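Local structure of deoxyhypusine hydroxylase (Homo sapiens, 4D4Z) at residues A[24-29]-A[54-59]; A[32-37]-A[63-68]; A[91-96]-A[121-126]; A[179-184]-A[207-212]. The protein hydroxylates the deoxyhypusine side chain of translation factor eIF5A at a di-iron centre, completing the formation of hypusine. One frame throughout, in Å; residues are numbered along the deposited sequence.

In the fold
The four contacts come from a superhelix of HEAT-like repeats without any strand, and each joins two near-parallel helices with one other helix between them in the chain. Contacts 1 and 2 lie on the same pair, helices 26-39 and 57-70, with centres about 12 Å apart. Contact 3 follows in series and touches contact 2 through Tyr-65 and Ala-64 against Glu-95. Contact 4 comes last, its centre about 13 Å from that of contact 3 and about 27 Å from that of contact 1. Contacts 3 and 4 share one iron, bound by His-94, Glu-95 and His-212, so the site is closed by repeats far apart in sequence.

Contact 1: residues A[24-29]-A[54-59]; sequences QPLQAR and DDSALL
Leu-26 and Leu-59, in the first turns of helices 26-39 and 57-70, bring their CA atoms to 7.8 Å, the nearest CA pair across the two segments. The contact is carried by Arg-29, whose chain bends at chi3 (81°) and thereby turns the guanidinium to Asp-54. NH1 and NH2 of Arg-29 both grip one oxygen, Asp-54 OD1, at 2.9 and 3.0 Å. That oxygen lies in the guanidinium plane, yet both nitrogens reach it from the same face of the carboxylate, whose plane is turned 70° from theirs. Leu-59 CD2 sits 3.4 Å from Arg-29 CZ, over the centre of one guanidinium face, while Arg-29 NE is taken by the carbonyl of Leu-19. The other carboxylate oxygen, Asp-54 OD2, accepts from Ser-56 N at 2.9 Å, an Asx turn that helps to fix the acid. Ser-56 OG in turn receives Leu-59 N at 3.0 Å and also bonds Glu-276 of helix 272-287. Beside it, Leu-26 CD1 rests 4.3 Å from Leu-59 CB. An Asx turn leading into a serine N-cap thus begins helix 57-70, the helix of this HEAT-like repeat that carries the iron ligand His-61.

Contact 2: residues A[32-37]-A[63-68]; sequences ALFTLR and LAYCLG
Neighbouring helices of the HEAT-like superhelix meet here, 32-37 against 63-68, running nearly parallel at 15° with their axes 9.9 Å apart. Cys-66 is the residue most buried by the contact, touching Leu-33, Phe-34 and Arg-37. Leu-33 CG meets its sulfur at 3.7 Å, and the aliphatic part of Arg-37 lies against its root, CG 3.8 Å from Cys-66 CB. The methyls of Leu-33 form the apolar end of the contact: CD1 meets Leu-63 CD2 at 3.9 Å, and CD2 comes as close to Leu-63 N. Cut back to an alanine, Leu-33 would lose both methyls, and Cys-66 SG and Leu-63 CD2 would probably be left without their apolar neighbour, with a gap between the helices. In one of the two modelled conformers of Phe-34, Cys-66 SG, anti to its own carbonyl carbon (chi1 -71°), lies over one ring face, 3.8 Å from the centroid and displaced toward CE1, a sulfur-aromatic contact; Phe-34 CZ then has Tyr-65 CD2 at the ring edge, 4.4 Å away. Ile-48 of helix 42-50 covers Leu-33 and Leu-63, helix 3-20 packs on Ala-32 and Leu-36, and Tyr-65 OH reaches across to bond Tyr-216 OH of helix 208-221.

Contact 3: residues A[91-96]-A[121-126]; sequences MVRHEA and IEVAET. With FE (Fe (III) ion), chain C; OH (hydroxide ion), chain E.
The His-94 imidazole is held at its edge, where Thr-126 OG1 meets ND1 and the iron is bound by NE2, while the Arg-93 guanidinium has Val-123 over one face. His-94 ND1 donates to Thr-126 OG1 at 2.8 Å with an N-H...O angle of 147°, the oxygen tilted somewhat from the ring plane. The same hydroxyl donates to Glu-122 O at 2.8 Å, and Thr-126 N reaches that carbonyl from the opposite face of its plane. These bonds orient Thr-126 as a second-shell acceptor, which helps to set the turn of the ring and probably makes the imidazole a stronger electron donor to the metal. NE2 binds the iron at 2.2 Å; Glu-95 OE1, brought to the same ion by a bend at chi2 (66°), binds it at 2.0 Å, and a hydroxide shares the site. Beside the histidine, Val-123 CG2 packs 3.7 Å from Arg-93 CB. Arg-93 also pairs with Asp-118 and bonds the carbonyl of Leu-83. Segments 91-96 and 121-126 run nearly parallel, 6° apart; helix 76-84 packs on Val-123 through Leu-83, helix 57-70 lies against Glu-95, and Leu-209 and the ligand His-212 of helix 208-221 meet His-94.

Contact 4: residues A[179-184]-A[207-212]; sequences ERYRAM and SALFRH. With FE (Fe (III) ion), chain C.
The Phe-210 ring reaches across from helix 208-221 to helix 177-190 and is met there by Arg-180, Tyr-181 and Met-184. Over one face lies the guanidinium of Arg-180, stacked with its plane 27° from that of the ring and its CZ 4.3 Å from the centroid, a cation-pi contact. Of the arginine atoms NH2 comes nearest the ring, 3.7 Å from Phe-210 CZ, and a bend at chi3 (72°) folds the arginine over it. Its NE bonds the carbonyl of Leu-170, which helps to hold the guanidinium in place. Met-184 crosses the phenylalanine obliquely and brings its methyl CE to 3.5 Å from Phe-210 CE1. Tyr-181 slides past in the opposite direction, CE1 4.0 Å from Phe-210 CD1, and carries its hydroxyl to Leu-209, 3.5 Å from CG. A serine at Phe-210 would probably leave the Arg-180 guanidinium without its aromatic face, and the Met-184 methyl beside a gap. Ser-207 OG caps the start of helix 208-221 by accepting Phe-210 N at 3.1 Å, and it also bonds Glu-125. Two residues beyond Phe-210, His-212 ND1 donates in plane to a lone pair of Leu-209 O at 2.8 Å, while NE2 binds the iron at 2.2 Å. The carbonyl thus helps to fix the rotation of the ligand ring and is likely to polarise it, strengthening NE2 as a ligand.

Contact 1: residues A[24-29]-A[54-59]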
loop_
_atom_site.group_PDB
_atom_site.type_symbol
_atom_site.label_atom_id
_atom_site.label_comp_id
_atom_site.label_asym_id
_atom_site.label_seq_id
_atom_site.Cartn_x
_atom_site.Cartn_y
_atom_site.Cartn_z
ATOM N N GLN A 24 21.638 4.133 -7.577
ATOM C CA GLN A 24 21.618 3.206 -6.452
ATOM C C GLN A 24 20.700 2.024 -6.691
ATOM O O GLN A 24 19.658 2.147 -7.300
ATOM C CB GLN A 24 21.198 3.981 -5.172
ATOM C CG GLN A 24 22.225 5.010 -4.707
ATOM C CD GLN A 24 23.286 4.358 -3.821
ATOM O OE1 GLN A 24 23.213 3.180 -3.500
ATOM N NE2 GLN A 24 24.239 5.136 -3.415
ATOM N N PRO A 25 21.040 0.836 -6.180
ATOM C CA PRO A 25 20.106 -0.273 -6.339
ATOM C C PRO A 25 18.821 -0.056 -5.601
ATOM O O PRO A 25 18.834 0.660 -4.545
ATOM C CB PRO A 25 20.846 -1.461 -5.708
ATOM C CG PRO A 25 21.874 -0.897 -4.923
ATOM C CD PRO A 25 22.245 0.473 -5.428
ATOM N N LEU A 26 17.740 -0.658 -6.086
ATOM C CA LEU A 26 16.433 -0.473 -5.531
ATOM C C LEU A 26 16.400 -0.752 -4.049
ATOM O O LEU A 26 15.765 0.023 -3.269
ATOM C CB LEU A 26 15.369 -1.365 -6.205
ATOM C CG LEU A 26 14.118 -0.807 -6.796
ATOM C CD1 LEU A 26 14.195 0.693 -7.076
ATOM C CD2 LEU A 26 13.818 -1.645 -8.033
ATOM N N GLN A 27 17.122 -1.777 -3.594
ATOM C CA GLN A 27 16.958 -2.103 -2.219
ATOM C C GLN A 27 17.551 -1.008 -1.342
ATOM O O GLN A 27 17.030 -0.797 -0.251
ATOM C CB GLN A 27 17.460 -3.516 -1.922
ATOM C CG GLN A 27 18.884 -3.666 -1.644
ATOM C CD GLN A 27 19.137 -3.886 -0.154
ATOM O OE1 GLN A 27 18.885 -4.994 0.377
ATOM N NE2 GLN A 27 19.675 -2.838 0.532
ATOM N N ALA A 28 18.620 -0.394 -1.782
ATOM C CA ALA A 28 19.265 0.624 -1.001
ATOM C C ALA A 28 18.334 1.871 -0.982
ATOM O O ALA A 28 18.241 2.639 0.000
ATOM C CB ALA A 28 20.553 0.989 -1.606
ATOM N N ARG A 29 17.669 2.113 -2.122
ATOM C CA ARG A 29 16.719 3.222 -2.163
ATOM C C ARG A 29 15.487 3.041 -1.284
ATOM O O ARG A 29 15.017 3.959 -0.659
ATOM C CB ARG A 29 16.381 3.534 -3.636
ATOM C CG ARG A 29 17.605 3.932 -4.420
ATOM C CD ARG A 29 17.186 4.087 -5.877
ATOM N NE ARG A 29 16.561 5.393 -6.101
ATOM C CZ ARG A 29 16.047 5.781 -7.261
ATOM N NH1 ARG A 29 15.967 4.980 -8.297
ATOM N NH2 ARG A 29 15.538 6.966 -7.349
ATOM N N ASP A 54 11.115 9.129 -10.996
ATOM C CA ASP A 54 11.893 7.954 -11.287
ATOM C C ASP A 54 11.207 7.039 -12.306
ATOM O O ASP A 54 9.969 7.043 -12.446
ATOM C CB ASP A 54 12.115 7.194 -9.980
ATOM C CG ASP A 54 13.192 6.212 -10.096
ATOM O OD1 ASP A 54 14.345 6.655 -10.041
ATOM O OD2 ASP A 54 12.947 4.974 -10.233
ATOM N N ASP A 55 11.989 6.227 -12.993
ATOM C CA ASP A 55 11.418 5.236 -13.959
ATOM C C ASP A 55 10.670 4.074 -13.287
ATOM O O ASP A 55 9.850 3.431 -13.925
ATOM C CB ASP A 55 12.539 4.588 -14.786
ATOM C CG ASP A 55 13.205 5.537 -15.748
ATOM O OD1 ASP A 55 12.588 6.527 -16.123
ATOM O OD2 ASP A 55 14.352 5.200 -16.144
ATOM N N SER A 56 10.960 3.792 -12.015
ATOM C CA SER A 56 10.341 2.636 -11.328
ATOM C C SER A 56 8.950 3.034 -10.785
ATOM O O SER A 56 8.857 3.800 -9.806
ATOM C CB SER A 56 11.221 2.180 -10.205
ATOM O OG SER A 56 10.628 1.164 -9.388
ATOM N N ALA A 57 7.885 2.474 -11.355
ATOM C CA ALA A 57 6.541 2.621 -10.794
ATOM C C ALA A 57 6.458 2.020 -9.373
ATOM O O ALA A 57 5.771 2.576 -8.526
ATOM C CB ALA A 57 5.479 1.967 -11.684
ATOM N N LEU A 58 7.202 0.932 -9.121
ATOM C CA LEU A 58 7.255 0.396 -7.775
ATOM C C LEU A 58 7.776 1.413 -6.755
ATOM O O LEU A 58 7.116 1.672 -5.718
ATOM C CB LEU A 58 8.056 -0.899 -7.682
ATOM C CG LEU A 58 8.023 -1.563 -6.342
ATOM C CD1 LEU A 58 6.675 -2.187 -6.161
ATOM C CD2 LEU A 58 9.069 -2.628 -6.241
ATOM N N LEU A 59 8.904 2.030 -7.067
ATOM C CA LEU A 59 9.463 2.966 -6.151
ATOM C C LEU A 59 8.516 4.182 -6.005
ATOM O O LEU A 59 8.239 4.650 -4.885
ATOM C CB LEU A 59 10.864 3.431 -6.593
ATOM C CG LEU A 59 11.528 4.482 -5.699
ATOM C CD1 LEU A 59 11.786 3.941 -4.320
ATOM C CD2 LEU A 59 12.866 4.898 -6.324
#

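Contact 2: residues A[32-37]-A[63-68]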
loop_
_atom_site.group_PDB
_atom_site.type_symbol
_atom_site.label_atom_id
_atom_site.label_comp_id
_atom_site.label_asym_id
_atom_site.label_seq_id
_atom_site.Cartn_x
_atom_site.Cartn_y
_atom_site.Cartn_z
ATOM N N ALA A 32 16.480 3.705 2.261
ATOM C CA ALA A 32 16.515 5.177 2.471
ATOM C C ALA A 32 15.108 5.697 2.671
ATOM O O ALA A 32 14.802 6.480 3.602
ATOM C CB ALA A 32 17.211 5.845 1.288
ATOM N N LEU A 33 14.198 5.350 1.758
ATOM C CA LEU A 33 12.842 5.790 1.802
ATOM C C LEU A 33 12.182 5.456 3.154
ATOM O O LEU A 33 11.542 6.281 3.754
ATOM C CB LEU A 33 12.012 5.136 0.709
ATOM C CG LEU A 33 10.508 5.405 0.745
ATOM C CD1 LEU A 33 10.181 6.921 0.784
ATOM C CD2 LEU A 33 9.805 4.726 -0.409
ATOM N N PHE A 34 12.296 4.222 3.583
ATOM C CA PHE A 34 11.593 3.864 4.819
ATOM C C PHE A 34 12.236 4.524 6.047
ATOM O O PHE A 34 11.523 4.836 7.029
ATOM C CB PHE A 34 11.268 2.391 4.988
ATOM C CG PHE A 34 10.019 2.016 4.273
ATOM C CD1 PHE A 34 8.753 2.278 4.809
ATOM C CD2 PHE A 34 10.130 1.515 2.993
ATOM C CE1 PHE A 34 7.590 1.952 4.078
ATOM C CE2 PHE A 34 9.002 1.216 2.266
ATOM C CZ PHE A 34 7.755 1.433 2.809
ATOM N N THR A 35 13.495 4.842 5.958
ATOM C CA THR A 35 14.139 5.606 7.023
ATOM C C THR A 35 13.647 7.038 7.073
ATOM O O THR A 35 13.232 7.580 8.120
ATOM C CB THR A 35 15.667 5.574 6.927
ATOM O OG1 THR A 35 16.139 4.222 6.829
ATOM C CG2 THR A 35 16.289 6.238 8.104
ATOM N N LEU A 36 13.567 7.681 5.915
ATOM C CA LEU A 36 12.918 8.999 5.838
ATOM C C LEU A 36 11.473 9.046 6.266
ATOM O O LEU A 36 11.016 9.980 6.938
ATOM C CB LEU A 36 13.039 9.547 4.396
ATOM C CG LEU A 36 14.406 9.822 3.876
ATOM C CD1 LEU A 36 14.367 10.260 2.464
ATOM C CD2 LEU A 36 15.088 10.937 4.675
ATOM N N ARG A 37 10.689 8.004 5.955
ATOM C CA ARG A 37 9.357 7.918 6.406
ATOM C C ARG A 37 9.265 7.978 7.911
ATOM O O ARG A 37 8.378 8.593 8.473
ATOM C CB ARG A 37 8.704 6.627 5.888
ATOM C CG ARG A 37 7.235 6.410 6.271
ATOM C CD ARG A 37 7.146 5.547 7.509
ATOM N NE ARG A 37 5.832 5.288 8.125
ATOM C CZ ARG A 37 5.230 6.052 9.051
ATOM N NH1 ARG A 37 5.736 7.215 9.397
ATOM N NH2 ARG A 37 4.088 5.634 9.593
ATOM N N LEU A 63 6.785 5.862 -2.576
ATOM C CA LEU A 63 6.910 7.247 -2.125
ATOM C C LEU A 63 5.586 7.762 -1.621
ATOM O O LEU A 63 5.447 8.331 -0.550
ATOM C CB LEU A 63 7.437 8.193 -3.220
ATOM C CG LEU A 63 8.665 7.779 -3.899
ATOM C CD1 LEU A 63 8.830 8.761 -5.098
ATOM C CD2 LEU A 63 9.878 7.822 -3.030
ATOM N N ALA A 64 4.535 7.546 -2.429
ATOM C CA ALA A 64 3.218 7.989 -2.042
ATOM C C ALA A 64 2.668 7.298 -0.793
ATOM O O ALA A 64 2.076 7.919 0.064
ATOM C CB ALA A 64 2.224 7.790 -3.203
ATOM N N TYR A 65 2.869 5.983 -0.734
ATOM C CA TYR A 65 2.441 5.200 0.426
ATOM C C TYR A 65 3.054 5.789 1.667
ATOM O O TYR A 65 2.333 6.063 2.647
ATOM C CB TYR A 65 2.826 3.718 0.293
ATOM C CG TYR A 65 2.491 2.896 1.524
ATOM C CD1 TYR A 65 1.171 2.454 1.767
ATOM C CD2 TYR A 65 3.475 2.574 2.438
ATOM C CE1 TYR A 65 0.898 1.673 2.863
ATOM C CE2 TYR A 65 3.172 1.785 3.513
ATOM C CZ TYR A 65 1.922 1.345 3.702
ATOM O OH TYR A 65 1.653 0.585 4.860
ATOM N N CYS A 66 4.363 6.061 1.596
ATOM C CA CYS A 66 5.055 6.621 2.776
ATOM C C CYS A 66 4.530 7.993 3.173
ATOM O O CYS A 66 4.296 8.241 4.386
ATOM C CB CYS A 66 6.545 6.662 2.587
ATOM S SG CYS A 66 7.298 5.011 2.631
ATOM N N LEU A 67 4.323 8.864 2.210
ATOM C CA LEU A 67 3.715 10.174 2.480
ATOM C C LEU A 67 2.328 10.054 3.139
ATOM O O LEU A 67 1.989 10.833 4.047
ATOM C CB LEU A 67 3.689 11.057 1.268
ATOM C CG LEU A 67 5.047 11.445 0.675
ATOM C CD1 LEU A 67 4.884 12.193 -0.652
ATOM C CD2 LEU A 67 5.877 12.289 1.639
ATOM N N GLY A 68 1.502 9.105 2.749
ATOM C CA GLY A 68 0.263 8.897 3.390
ATOM C C GLY A 68 0.419 8.495 4.848
ATOM O O GLY A 68 -0.253 9.002 5.736
#

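Contact 3: residues A[91-96]-A[121-126]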
loop_
_atom_site.group_PDB
_atom_site.type_symbol
_atom_site.label_atom_id
_atom_site.label_comp_id
_atom_site.label_asym_id
_atom_site.label_seq_id
_atom_site.Cartn_x
_atom_site.Cartn_y
_atom_site.Cartn_z
ATOM N N MET A 91 -1.097 2.575 -10.759
ATOM C CA MET A 91 -0.817 2.206 -9.369
ATOM C C MET A 91 -0.182 3.366 -8.608
ATOM O O MET A 91 -0.347 3.415 -7.388
ATOM C CB MET A 91 0.080 0.965 -9.155
ATOM C CG MET A 91 1.518 1.109 -9.650
ATOM S SD MET A 91 2.413 -0.461 -9.514
ATOM C CE MET A 91 2.962 -0.703 -7.805
ATOM N N VAL A 92 0.532 4.260 -9.278
ATOM C CA VAL A 92 1.181 5.409 -8.613
ATOM C C VAL A 92 0.088 6.466 -8.305
ATOM O O VAL A 92 0.030 7.016 -7.185
ATOM C CB VAL A 92 2.265 6.050 -9.458
ATOM C CG1 VAL A 92 2.785 7.295 -8.818
ATOM C CG2 VAL A 92 3.390 5.049 -9.737
ATOM N N ARG A 93 -0.805 6.715 -9.267
ATOM C CA ARG A 93 -1.929 7.596 -9.009
ATOM C C ARG A 93 -2.904 7.102 -7.907
ATOM O O ARG A 93 -3.362 7.861 -7.014
ATOM C CB ARG A 93 -2.693 7.861 -10.329
ATOM C CG ARG A 93 -1.868 8.468 -11.426
ATOM C CD ARG A 93 -2.625 8.715 -12.756
ATOM N NE ARG A 93 -3.670 9.696 -12.561
ATOM C CZ ARG A 93 -4.900 9.633 -12.991
ATOM N NH1 ARG A 93 -5.232 8.775 -13.939
ATOM N NH2 ARG A 93 -5.748 10.552 -12.617
ATOM N N HIS A 94 -3.156 5.811 -7.907
ATOM C CA HIS A 94 -3.933 5.203 -6.848
ATOM C C HIS A 94 -3.250 5.435 -5.497
ATOM O O HIS A 94 -3.898 5.806 -4.533
ATOM C CB HIS A 94 -4.163 3.657 -7.110
ATOM C CG HIS A 94 -3.922 2.797 -5.899
ATOM N ND1 HIS A 94 -4.725 2.791 -4.780
ATOM C CD2 HIS A 94 -2.881 1.983 -5.612
ATOM C CE1 HIS A 94 -4.202 1.976 -3.872
ATOM N NE2 HIS A 94 -3.080 1.495 -4.349
ATOM N N GLU A 95 -1.952 5.222 -5.427
ATOM C CA GLU A 95 -1.313 5.261 -4.124
ATOM C C GLU A 95 -1.334 6.718 -3.571
ATOM O O GLU A 95 -1.519 6.964 -2.412
ATOM C CB GLU A 95 0.103 4.689 -4.202
ATOM C CG GLU A 95 0.522 4.088 -2.873
ATOM C CD GLU A 95 -0.286 2.855 -2.455
ATOM O OE1 GLU A 95 -0.469 1.910 -3.297
ATOM O OE2 GLU A 95 -0.867 2.879 -1.324
ATOM N N ALA A 96 -1.291 7.664 -4.487
ATOM C CA ALA A 96 -1.330 9.115 -4.111
ATOM C C ALA A 96 -2.720 9.450 -3.635
ATOM O O ALA A 96 -2.860 10.121 -2.646
ATOM C CB ALA A 96 -0.924 9.985 -5.313
ATOM N N ILE A 121 -10.028 2.972 -13.553
ATOM C CA ILE A 121 -10.892 2.395 -12.574
ATOM C C ILE A 121 -10.199 2.303 -11.183
ATOM O O ILE A 121 -10.816 2.580 -10.185
ATOM C CB ILE A 121 -11.457 1.002 -13.005
ATOM C CG1 ILE A 121 -12.519 0.515 -12.048
ATOM C CG2 ILE A 121 -10.390 -0.006 -13.133
ATOM C CD1 ILE A 121 -13.714 1.398 -11.827
ATOM N N GLU A 122 -8.920 1.973 -11.174
ATOM C CA GLU A 122 -8.199 1.857 -9.875
ATOM C C GLU A 122 -8.169 3.211 -9.175
ATOM O O GLU A 122 -8.246 3.266 -7.941
ATOM C CB GLU A 122 -6.739 1.376 -10.091
ATOM C CG GLU A 122 -6.686 0.011 -10.724
ATOM C CD GLU A 122 -6.432 0.056 -12.218
ATOM O OE1 GLU A 122 -7.007 0.922 -12.915
ATOM O OE2 GLU A 122 -5.500 -0.649 -12.675
ATOM N N VAL A 123 -8.060 4.280 -9.952
ATOM C CA VAL A 123 -8.022 5.624 -9.418
ATOM C C VAL A 123 -9.381 6.038 -8.911
ATOM O O VAL A 123 -9.490 6.558 -7.806
ATOM C CB VAL A 123 -7.415 6.630 -10.422
ATOM C CG1 VAL A 123 -7.560 8.043 -9.919
ATOM C CG2 VAL A 123 -5.998 6.277 -10.680
ATOM N N ALA A 124 -10.423 5.831 -9.714
ATOM C CA ALA A 124 -11.739 6.076 -9.263
ATOM C C ALA A 124 -12.138 5.405 -7.991
ATOM O O ALA A 124 -12.666 6.064 -7.085
ATOM C CB ALA A 124 -12.767 5.714 -10.373
ATOM N N GLU A 125 -11.879 4.102 -7.907
ATOM C CA GLU A 125 -12.241 3.364 -6.724
ATOM C C GLU A 125 -11.473 3.836 -5.499
ATOM O O GLU A 125 -12.007 3.922 -4.409
ATOM C CB GLU A 125 -12.076 1.840 -6.960
ATOM C CG GLU A 125 -13.167 1.319 -7.902
ATOM C CD GLU A 125 -13.116 -0.163 -8.149
ATOM O OE1 GLU A 125 -12.081 -0.774 -7.835
ATOM O OE2 GLU A 125 -14.105 -0.710 -8.717
ATOM N N THR A 126 -10.182 4.124 -5.676
ATOM C CA THR A 126 -9.338 4.617 -4.567
ATOM C C THR A 126 -9.950 5.883 -3.965
ATOM O O THR A 126 -10.016 6.058 -2.753
ATOM C CB THR A 126 -7.964 4.961 -5.106
ATOM O OG1 THR A 126 -7.270 3.750 -5.358
ATOM C CG2 THR A 126 -7.193 5.725 -4.157
HETATM FE FE FE C . -1.538 0.195 -3.429
HETATM O O OH E . -0.271 -0.620 -4.820
#

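Contact 4: residues A[179-184]-A[207-212]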
loop_
_atom_site.group_PDB
_atom_site.type_symbol
_atom_site.label_atom_id
_atom_site.label_comp_id
_atom_site.label_asym_id
_atom_site.label_seq_id
_atom_site.Cartn_x
_atom_site.Cartn_y
_atom_site.Cartn_z
ATOM N N GLU A 179 -17.517 -1.044 2.625
ATOM C CA GLU A 179 -17.973 -2.010 3.603
ATOM C C GLU A 179 -17.175 -3.347 3.497
ATOM O O GLU A 179 -16.926 -4.003 4.490
ATOM C CB GLU A 179 -19.487 -2.278 3.394
ATOM C CG GLU A 179 -20.451 -1.213 3.948
ATOM C CD GLU A 179 -20.320 0.250 3.468
ATOM O OE1 GLU A 179 -19.803 0.551 2.362
ATOM O OE2 GLU A 179 -20.758 1.147 4.230
ATOM N N ARG A 180 -16.827 -3.713 2.282
ATOM C CA ARG A 180 -16.029 -4.944 2.051
ATOM C C ARG A 180 -14.608 -4.756 2.618
ATOM O O ARG A 180 -14.053 -5.694 3.174
ATOM C CB ARG A 180 -16.020 -5.301 0.594
ATOM C CG ARG A 180 -17.398 -5.603 0.047
ATOM C CD ARG A 180 -17.378 -5.805 -1.427
ATOM N NE ARG A 180 -16.758 -7.065 -1.753
ATOM C CZ ARG A 180 -16.373 -7.426 -2.968
ATOM N NH1 ARG A 180 -16.552 -6.632 -4.022
ATOM N NH2 ARG A 180 -15.806 -8.622 -3.152
ATOM N N TYR A 181 -14.061 -3.565 2.452
ATOM C CA TYR A 181 -12.789 -3.223 3.031
ATOM C C TYR A 181 -12.834 -3.246 4.561
ATOM O O TYR A 181 -11.929 -3.737 5.242
ATOM C CB TYR A 181 -12.298 -1.853 2.532
ATOM C CG TYR A 181 -11.454 -1.824 1.291
ATOM C CD1 TYR A 181 -11.868 -2.461 0.140
ATOM C CD2 TYR A 181 -10.286 -1.055 1.203
ATOM C CE1 TYR A 181 -11.140 -2.408 -1.038
ATOM C CE2 TYR A 181 -9.538 -1.071 0.048
ATOM C CZ TYR A 181 -9.950 -1.728 -1.060
ATOM O OH TYR A 181 -9.227 -1.706 -2.256
ATOM N N ARG A 182 -13.924 -2.755 5.143
ATOM C CA ARG A 182 -14.018 -2.839 6.565
ATOM C C ARG A 182 -13.950 -4.296 7.026
ATOM O O ARG A 182 -13.306 -4.600 8.040
ATOM C CB ARG A 182 -15.320 -2.179 7.010
ATOM C CG ARG A 182 -15.322 -0.666 6.820
ATOM C CD ARG A 182 -16.389 0.025 7.641
ATOM N NE ARG A 182 -16.035 -0.064 9.073
ATOM C CZ ARG A 182 -16.841 0.334 10.061
ATOM N NH1 ARG A 182 -17.971 0.956 9.762
ATOM N NH2 ARG A 182 -16.458 0.225 11.336
ATOM N N ALA A 183 -14.599 -5.185 6.298
ATOM C CA ALA A 183 -14.559 -6.607 6.658
ATOM C C ALA A 183 -13.123 -7.163 6.517
ATOM O O ALA A 183 -12.658 -7.941 7.311
ATOM C CB ALA A 183 -15.531 -7.382 5.836
ATOM N N MET A 184 -12.450 -6.708 5.467
ATOM C CA MET A 184 -11.079 -7.153 5.143
ATOM C C MET A 184 -10.146 -6.834 6.282
ATOM O O MET A 184 -9.351 -7.702 6.750
ATOM C CB MET A 184 -10.649 -6.450 3.815
ATOM C CG MET A 184 -9.342 -6.959 3.321
ATOM S SD MET A 184 -8.686 -6.019 1.907
ATOM C CE MET A 184 -10.033 -6.064 0.717
ATOM N N SER A 207 -12.855 -6.607 -8.114
ATOM C CA SER A 207 -12.077 -5.488 -8.582
ATOM C C SER A 207 -10.600 -5.646 -8.370
ATOM O O SER A 207 -10.215 -6.200 -7.349
ATOM C CB SER A 207 -12.611 -4.149 -8.051
ATOM O OG SER A 207 -11.763 -3.464 -7.150
ATOM N N ALA A 208 -9.785 -5.116 -9.291
ATOM C CA ALA A 208 -8.362 -5.192 -9.182
ATOM C C ALA A 208 -7.882 -4.520 -7.935
ATOM O O ALA A 208 -6.945 -5.005 -7.239
ATOM C CB ALA A 208 -7.617 -4.670 -10.418
ATOM N N LEU A 209 -8.402 -3.310 -7.684
ATOM C CA LEU A 209 -8.009 -2.619 -6.463
ATOM C C LEU A 209 -8.254 -3.424 -5.189
ATOM O O LEU A 209 -7.370 -3.576 -4.305
ATOM C CB LEU A 209 -8.745 -1.254 -6.361
ATOM C CG LEU A 209 -8.145 -0.366 -5.268
ATOM C CD1 LEU A 209 -6.836 0.244 -5.651
ATOM C CD2 LEU A 209 -9.138 0.707 -4.908
ATOM N N PHE A 210 -9.461 -4.056 -5.152
ATOM C CA PHE A 210 -9.835 -4.920 -4.069
ATOM C C PHE A 210 -8.801 -6.075 -3.904
ATOM O O PHE A 210 -8.353 -6.360 -2.777
ATOM C CB PHE A 210 -11.247 -5.464 -4.319
ATOM C CG PHE A 210 -11.705 -6.449 -3.280
ATOM C CD1 PHE A 210 -12.370 -6.063 -2.110
ATOM C CD2 PHE A 210 -11.493 -7.784 -3.492
ATOM C CE1 PHE A 210 -12.787 -7.017 -1.212
ATOM C CE2 PHE A 210 -11.961 -8.766 -2.597
ATOM C CZ PHE A 210 -12.500 -8.379 -1.441
ATOM N N ARG A 211 -8.500 -6.738 -4.989
ATOM C CA ARG A 211 -7.608 -7.918 -4.922
ATOM C C ARG A 211 -6.189 -7.517 -4.468
ATOM O O ARG A 211 -5.549 -8.217 -3.681
ATOM C CB ARG A 211 -7.493 -8.605 -6.280
ATOM C CG ARG A 211 -8.817 -9.260 -6.665
ATOM C CD ARG A 211 -8.588 -10.208 -7.826
ATOM N NE ARG A 211 -8.088 -9.619 -9.015
ATOM C CZ ARG A 211 -8.769 -8.871 -9.889
ATOM N NH1 ARG A 211 -10.025 -8.599 -9.708
ATOM N NH2 ARG A 211 -8.207 -8.407 -10.975
ATOM N N HIS A 212 -5.742 -6.327 -4.882
ATOM C CA HIS A 212 -4.427 -5.861 -4.380
ATOM C C HIS A 212 -4.476 -5.569 -2.912
ATOM O O HIS A 212 -3.462 -5.795 -2.215
ATOM C CB HIS A 212 -3.927 -4.689 -5.279
ATOM C CG HIS A 212 -3.701 -3.361 -4.595
ATOM N ND1 HIS A 212 -4.720 -2.540 -4.149
ATOM C CD2 HIS A 212 -2.537 -2.689 -4.345
ATOM C CE1 HIS A 212 -4.191 -1.455 -3.607
ATOM N NE2 HIS A 212 -2.872 -1.498 -3.752
HETATM FE FE FE C . -1.538 0.195 -3.429
#